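Local coordinates for protein meso-diaminopimelate dehydrogenase (Clostridium tetani, PDB 3WGY) that probably catalyses the reversible, NADP-dependent oxidative deamination of meso-diaminopimelate, acting at its D-configured amino acid centre, at residues Phe35-Ile40 with Val51-Leu56; Met66-Gly71 with Phe87-Ser92. The protein carries 6 engineered substitutions. One frame throughout, in Å; residues are numbered along the deposited sequence.

In the fold
Both contacts belong to the seven-stranded parallel sheet of the probable, Rossmann-type nucleotide-binding domain, and they lie about 15 Å apart, centre to centre. Interaction 1 pairs strand 29-36 with strand 50-52, the sheet's outermost strand on that side; interaction 2 pairs strands 65-68 and 88-90 nearer the middle. Strand 5-10 separates the two pairs, giving the order 50-52, 29-36, 5-10, 65-68, 88-90. Along the chain interaction 1 closes before interaction 2 opens. Apolar side chains nevertheless join them, Leu56 CD1 lying 3.3 Å from Met66 CE. Phe35, Leu56, Met66 and Phe87 thus form a shared apolar layer against one face of the sheet.

Interaction 1 (Phe35-Ile40 with Val51-Leu56); sequences FTRRDI and VHISRL
The carbonyl oxygen Thr36 O takes one hydrogen bond, from Ile53 N at 2.9 Å, with His52 CA close beside that donor in a CA-H...O contact to Thr36 O at 3.4 Å. The Ile53 N-H comes from above the carbonyl plane, 48° out of it, a sign that the chain is already turning from strand into the 3-10 segment. One step back, Thr36 N gives its hydrogen to Val51 O at 3.0 Å, completing the parallel ladder of Phe35 with Val51 and Thr36 with His52.

On the face carrying Phe35 and Val51 these two side chains run side by side, Phe35 CE1 touching Val51 CG1 at 3.6 Å. Leu56 arrives at about a right angle and sets its methyl CD1 over the centre of the Phe35 ring, 3.5 Å from the centroid, a CH-pi contact. A flat aromatic suits this place because one face takes the Leu56 methyl, and Tyr59 also meets the ring edge to face. Ile53 adds CD1 against Phe35 CB and CG2 against the aliphatic Arg37 CG, whose guanidinium goes on to a salt bridge with Asp75.

His52 CG stands anti to the backbone N (chi1 -169°), which carries the ring to the 37-38 backbone; there His52 NE2 makes a weak bond to Arg37 O at 3.2 Å. The other ring nitrogen, His52 ND1, accepts from Ser54 N and lies 2.8 Å from Ser54 OG. Thr36 OG1, placed anti to its own nitrogen (chi1 174°), accepts from both Arg38 N and Arg38 NH1, the former closing an ST turn that pins this arginine's backbone. Arginines just after the second strand of a Rossmann fold are consistent with recognition of the NADP 2'-phosphate, as in relatives.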
loop_
_atom_site.group_PDB
_atom_site.type_symbol
_atom_site.label_atom_id
_atom_site.label_comp_id
_atom_site.label_asym_id
_atom_site.label_seq_id
_atom_site.Cartn_x
_atom_site.Cartn_y
_atom_site.Cartn_z
ATOM N N PHE B 35 11.087 -22.449 -19.896
ATOM C CA PHE B 35 10.570 -22.960 -21.150
ATOM C C PHE B 35 10.629 -21.910 -22.247
ATOM O O PHE B 35 10.173 -20.784 -22.067
ATOM C CB PHE B 35 9.145 -23.460 -20.920
ATOM C CG PHE B 35 9.069 -24.544 -19.878
ATOM C CD1 PHE B 35 9.520 -25.832 -20.163
ATOM C CD2 PHE B 35 8.657 -24.257 -18.585
ATOM C CE1 PHE B 35 9.571 -26.812 -19.172
ATOM C CE2 PHE B 35 8.704 -25.231 -17.585
ATOM C CZ PHE B 35 9.164 -26.510 -17.881
ATOM N N THR B 36 11.207 -22.284 -23.384
ATOM C CA THR B 36 11.343 -21.360 -24.500
ATOM C C THR B 36 11.015 -21.987 -25.848
ATOM O O THR B 36 11.193 -23.185 -26.042
ATOM C CB THR B 36 12.765 -20.823 -24.579
ATOM O OG1 THR B 36 12.904 -20.040 -25.766
ATOM C CG2 THR B 36 13.765 -21.972 -24.620
ATOM N N ARG B 37 10.545 -21.164 -26.781
ATOM C CA ARG B 37 10.217 -21.638 -28.123
ATOM C C ARG B 37 11.464 -21.757 -28.995
ATOM O O ARG B 37 11.467 -22.488 -29.982
ATOM C CB ARG B 37 9.212 -20.700 -28.800
ATOM C CG ARG B 37 7.784 -20.830 -28.279
ATOM C CD ARG B 37 6.802 -20.027 -29.126
ATOM N NE ARG B 37 5.427 -20.092 -28.624
ATOM C CZ ARG B 37 4.505 -20.964 -29.034
ATOM N NH1 ARG B 37 4.799 -21.861 -29.965
ATOM N NH2 ARG B 37 3.284 -20.936 -28.512
ATOM N N ARG B 38 12.525 -21.044 -28.629
ATOM C CA ARG B 38 13.769 -21.076 -29.397
ATOM C C ARG B 38 14.399 -22.471 -29.408
ATOM O O ARG B 38 14.236 -23.251 -28.468
ATOM C CB ARG B 38 14.786 -20.068 -28.824
ATOM C CG ARG B 38 14.325 -18.605 -28.802
ATOM C CD ARG B 38 14.312 -18.046 -27.373
ATOM N NE ARG B 38 13.649 -16.743 -27.274
ATOM C CZ ARG B 38 12.816 -16.393 -26.292
ATOM N NH1 ARG B 38 12.533 -17.243 -25.308
ATOM N NH2 ARG B 38 12.256 -15.190 -26.299
ATOM N N ASP B 39 15.120 -22.781 -30.480
ATOM C CA ASP B 39 15.792 -24.070 -30.591
ATOM C C ASP B 39 16.946 -24.027 -29.610
ATOM O O ASP B 39 17.997 -23.452 -29.898
ATOM C CB ASP B 39 16.332 -24.281 -32.007
ATOM C CG ASP B 39 17.061 -25.610 -32.165
ATOM O OD1 ASP B 39 17.642 -25.846 -33.242
ATOM O OD2 ASP B 39 17.049 -26.419 -31.215
ATOM N N ILE B 40 16.756 -24.628 -28.443
ATOM C CA ILE B 40 17.810 -24.603 -27.444
ATOM C C ILE B 40 19.073 -25.322 -27.899
ATOM O O ILE B 40 20.112 -25.223 -27.246
ATOM C CB ILE B 40 17.335 -25.187 -26.097
ATOM C CG1 ILE B 40 16.860 -26.625 -26.274
ATOM C CG2 ILE B 40 16.209 -24.334 -25.539
ATOM C CD1 ILE B 40 16.458 -27.276 -24.973
ATOM N N VAL B 51 14.528 -25.374 -21.404
ATOM C CA VAL B 51 13.795 -26.531 -21.891
ATOM C C VAL B 51 12.847 -26.052 -22.973
ATOM O O VAL B 51 12.203 -25.015 -22.820
ATOM C CB VAL B 51 12.980 -27.183 -20.765
ATOM C CG1 VAL B 51 12.048 -28.252 -21.337
ATOM C CG2 VAL B 51 13.926 -27.781 -19.733
ATOM N N HIS B 52 12.760 -26.797 -24.068
ATOM C CA HIS B 52 11.875 -26.399 -25.151
ATOM C C HIS B 52 10.423 -26.509 -24.714
ATOM O O HIS B 52 10.028 -27.473 -24.049
ATOM C CB HIS B 52 12.126 -27.240 -26.414
ATOM C CG HIS B 52 11.436 -26.700 -27.631
ATOM N ND1 HIS B 52 10.158 -27.082 -27.991
ATOM C CD2 HIS B 52 11.805 -25.735 -28.509
ATOM C CE1 HIS B 52 9.771 -26.371 -29.036
ATOM N NE2 HIS B 52 10.749 -25.544 -29.366
ATOM N N ILE B 53 9.644 -25.501 -25.097
ATOM C CA ILE B 53 8.233 -25.384 -24.765
ATOM C C ILE B 53 7.403 -26.632 -25.077
ATOM O O ILE B 53 6.372 -26.865 -24.448
ATOM C CB ILE B 53 7.614 -24.164 -25.511
ATOM C CG1 ILE B 53 6.177 -23.928 -25.054
ATOM C CG2 ILE B 53 7.629 -24.397 -27.010
ATOM C CD1 ILE B 53 6.071 -23.525 -23.616
ATOM N N SER B 54 7.837 -27.432 -26.047
ATOM C CA SER B 54 7.085 -28.638 -26.406
ATOM C C SER B 54 7.094 -29.686 -25.297
ATOM O O SER B 54 6.259 -30.592 -25.285
ATOM C CB SER B 54 7.659 -29.261 -27.677
ATOM O OG SER B 54 9.032 -29.565 -27.496
ATOM N N ARG B 55 8.042 -29.570 -24.373
ATOM C CA ARG B 55 8.155 -30.523 -23.272
ATOM C C ARG B 55 7.626 -29.968 -21.955
ATOM O O ARG B 55 7.960 -30.471 -20.880
ATOM C CB ARG B 55 9.611 -30.960 -23.102
ATOM C CG ARG B 55 10.133 -31.772 -24.284
ATOM C CD ARG B 55 11.641 -31.842 -24.295
ATOM N NE ARG B 55 12.205 -32.622 -23.196
ATOM C CZ ARG B 55 12.189 -33.951 -23.125
ATOM N NH1 ARG B 55 11.628 -34.673 -24.086
ATOM N NH2 ARG B 55 12.760 -34.560 -22.097
ATOM N N LEU B 56 6.797 -28.932 -22.039
ATOM C CA LEU B 56 6.224 -28.323 -20.847
ATOM C C LEU B 56 5.423 -29.353 -20.059
ATOM O O LEU B 56 5.580 -29.486 -18.846
ATOM C CB LEU B 56 5.305 -27.170 -21.235
ATOM C CG LEU B 56 4.618 -26.485 -20.057
ATOM C CD1 LEU B 56 5.665 -25.951 -19.108
ATOM C CD2 LEU B 56 3.742 -25.371 -20.566
#

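Interaction 2 (Met66-Gly71 with Phe87-Ser92)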
loop_
_atom_site.group_PDB
_atom_site.type_symbol
_atom_site.label_atom_id
_atom_site.label_comp_id
_atom_site.label_asym_id
_atom_site.label_seq_id
_atom_site.Cartn_x
_atom_site.Cartn_y
_atom_site.Cartn_z
ATOM N N MET B 66 4.046 -21.771 -12.153
ATOM C CA MET B 66 4.589 -21.394 -13.446
ATOM C C MET B 66 4.369 -19.895 -13.628
ATOM O O MET B 66 3.239 -19.421 -13.597
ATOM C CB MET B 66 3.864 -22.164 -14.556
ATOM C CG MET B 66 4.576 -22.184 -15.900
ATOM S SD MET B 66 6.033 -23.254 -15.927
ATOM C CE MET B 66 5.278 -24.829 -16.038
ATOM N N ILE B 67 5.445 -19.144 -13.798
ATOM C CA ILE B 67 5.301 -17.712 -14.003
ATOM C C ILE B 67 5.299 -17.452 -15.514
ATOM O O ILE B 67 6.272 -17.755 -16.207
ATOM C CB ILE B 67 6.450 -16.935 -13.319
ATOM C CG1 ILE B 67 6.500 -17.312 -11.833
ATOM C CG2 ILE B 67 6.235 -15.429 -13.483
ATOM C CD1 ILE B 67 7.484 -16.525 -11.018
ATOM N N LEU B 68 4.195 -16.906 -16.015
ATOM C CA LEU B 68 4.044 -16.622 -17.436
ATOM C C LEU B 68 4.678 -15.297 -17.840
ATOM O O LEU B 68 4.180 -14.217 -17.497
ATOM C CB LEU B 68 2.561 -16.633 -17.802
ATOM C CG LEU B 68 1.822 -17.849 -17.230
ATOM C CD1 LEU B 68 0.442 -17.966 -17.867
ATOM C CD2 LEU B 68 2.626 -19.112 -17.493
ATOM N N CYS B 69 5.784 -15.390 -18.575
ATOM C CA CYS B 69 6.512 -14.213 -19.034
ATOM C C CYS B 69 6.482 -14.096 -20.555
ATOM O O CYS B 69 7.474 -13.720 -21.181
ATOM C CB CYS B 69 7.952 -14.285 -18.544
ATOM S SG CYS B 69 8.072 -14.694 -16.792
ATOM N N GLY B 70 5.323 -14.416 -21.125
ATOM C CA GLY B 70 5.111 -14.359 -22.565
ATOM C C GLY B 70 6.302 -13.962 -23.414
ATOM O O GLY B 70 6.596 -12.774 -23.564
ATOM N N GLY B 71 6.972 -14.971 -23.970
ATOM C CA GLY B 71 8.143 -14.763 -24.808
ATOM C C GLY B 71 8.282 -13.373 -25.399
ATOM O O GLY B 71 9.332 -12.742 -25.247
ATOM N N PHE B 87 -0.752 -26.408 -14.707
ATOM C CA PHE B 87 -0.028 -25.874 -13.555
ATOM C C PHE B 87 -0.784 -24.730 -12.913
ATOM O O PHE B 87 -1.742 -24.211 -13.479
ATOM C CB PHE B 87 1.353 -25.333 -13.963
ATOM C CG PHE B 87 2.189 -26.298 -14.761
ATOM C CD1 PHE B 87 1.934 -26.512 -16.108
ATOM C CD2 PHE B 87 3.241 -26.984 -14.163
ATOM C CE1 PHE B 87 2.717 -27.399 -16.854
ATOM C CE2 PHE B 87 4.028 -27.870 -14.899
ATOM C CZ PHE B 87 3.764 -28.076 -16.247
ATOM N N ASN B 88 -0.357 -24.351 -11.712
ATOM C CA ASN B 88 -0.952 -23.203 -11.041
ATOM C C ASN B 88 -0.182 -22.099 -11.744
ATOM O O ASN B 88 1.024 -22.223 -11.931
ATOM C CB ASN B 88 -0.619 -23.206 -9.553
ATOM C CG ASN B 88 -1.225 -24.380 -8.824
ATOM O OD1 ASN B 88 -2.422 -24.632 -8.923
ATOM N ND2 ASN B 88 -0.402 -25.097 -8.075
ATOM N N THR B 89 -0.845 -21.028 -12.145
ATOM C CA THR B 89 -0.121 -19.993 -12.866
ATOM C C THR B 89 -0.155 -18.600 -12.271
ATOM O O THR B 89 -1.009 -18.277 -11.449
ATOM C CB THR B 89 -0.633 -19.880 -14.293
ATOM O OG1 THR B 89 -2.001 -19.449 -14.267
ATOM C CG2 THR B 89 -0.530 -21.224 -14.996
ATOM N N VAL B 90 0.800 -17.788 -12.712
ATOM C CA VAL B 90 0.928 -16.400 -12.306
ATOM C C VAL B 90 1.247 -15.624 -13.578
ATOM O O VAL B 90 2.201 -15.954 -14.284
ATOM C CB VAL B 90 2.088 -16.199 -11.293
ATOM C CG1 VAL B 90 2.401 -14.712 -11.149
ATOM C CG2 VAL B 90 1.711 -16.780 -9.936
ATOM N N ASP B 91 0.443 -14.612 -13.889
ATOM C CA ASP B 91 0.700 -13.805 -15.077
ATOM C C ASP B 91 0.511 -12.318 -14.793
ATOM O O ASP B 91 -0.016 -11.928 -13.744
ATOM C CB ASP B 91 -0.195 -14.228 -16.249
ATOM C CG ASP B 91 -1.651 -13.843 -16.057
ATOM O OD1 ASP B 91 -1.925 -12.668 -15.724
ATOM O OD2 ASP B 91 -2.530 -14.714 -16.257
ATOM N N SER B 92 0.935 -11.487 -15.737
ATOM C CA SER B 92 0.830 -10.043 -15.580
ATOM C C SER B 92 -0.021 -9.425 -16.681
ATOM O O SER B 92 0.230 -8.296 -17.108
ATOM C CB SER B 92 2.227 -9.433 -15.603
ATOM O OG SER B 92 2.911 -9.848 -16.776
HETATM O O HOH W 1 5.009 -11.461 -17.263
#
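Met66 reaches across to Phe87 beside a parallel strand pair, 65-68 with 88-90, joined through helices 75-78 and 80-84 in the beta-alpha-beta connection of a Rossmann fold. Its CB rests against Phe87 CB, 4.1 Å away, at the root of the aromatic side chain. From there CG sets out anti to the backbone N (chi1 -163°), and bends at chi2 and chi3 fold the chain back over the ring. Met66 SD stands above the Phe87 face, 5.0 Å from the centroid, a distant Met-aromatic contact, while Met66 CE sits almost on the ring normal, 3.3 Å from the same centroid. An unbranched, flexible thioether can make this double bend, and its methyl presents C-H bonds to the pi cloud.

Backbone bonds fix the register: Met66 N to Asn88 O, Val90 N to Met66 O and Leu68 N to Val90 O, the last being the shortest at 2.8 Å and nearly straight at 169°. Ile67 and Val90 occupy the other face, where beta-branched side chains suit the extended backbone and pack against helix 276-296. Leu68 lays CB and CD1 against Asp91 CB, at 4.0 Å for the CB-CB pair. The carboxylate of Asp91 leads away instead, held by Phe93 N and Ser120 N at one oxygen and by His102 at the other.

Where the strands diverge, a water takes over from direct pairing, donating to Leu68 O at 2.9 Å and lying 2.7 Å from Ser92 OG.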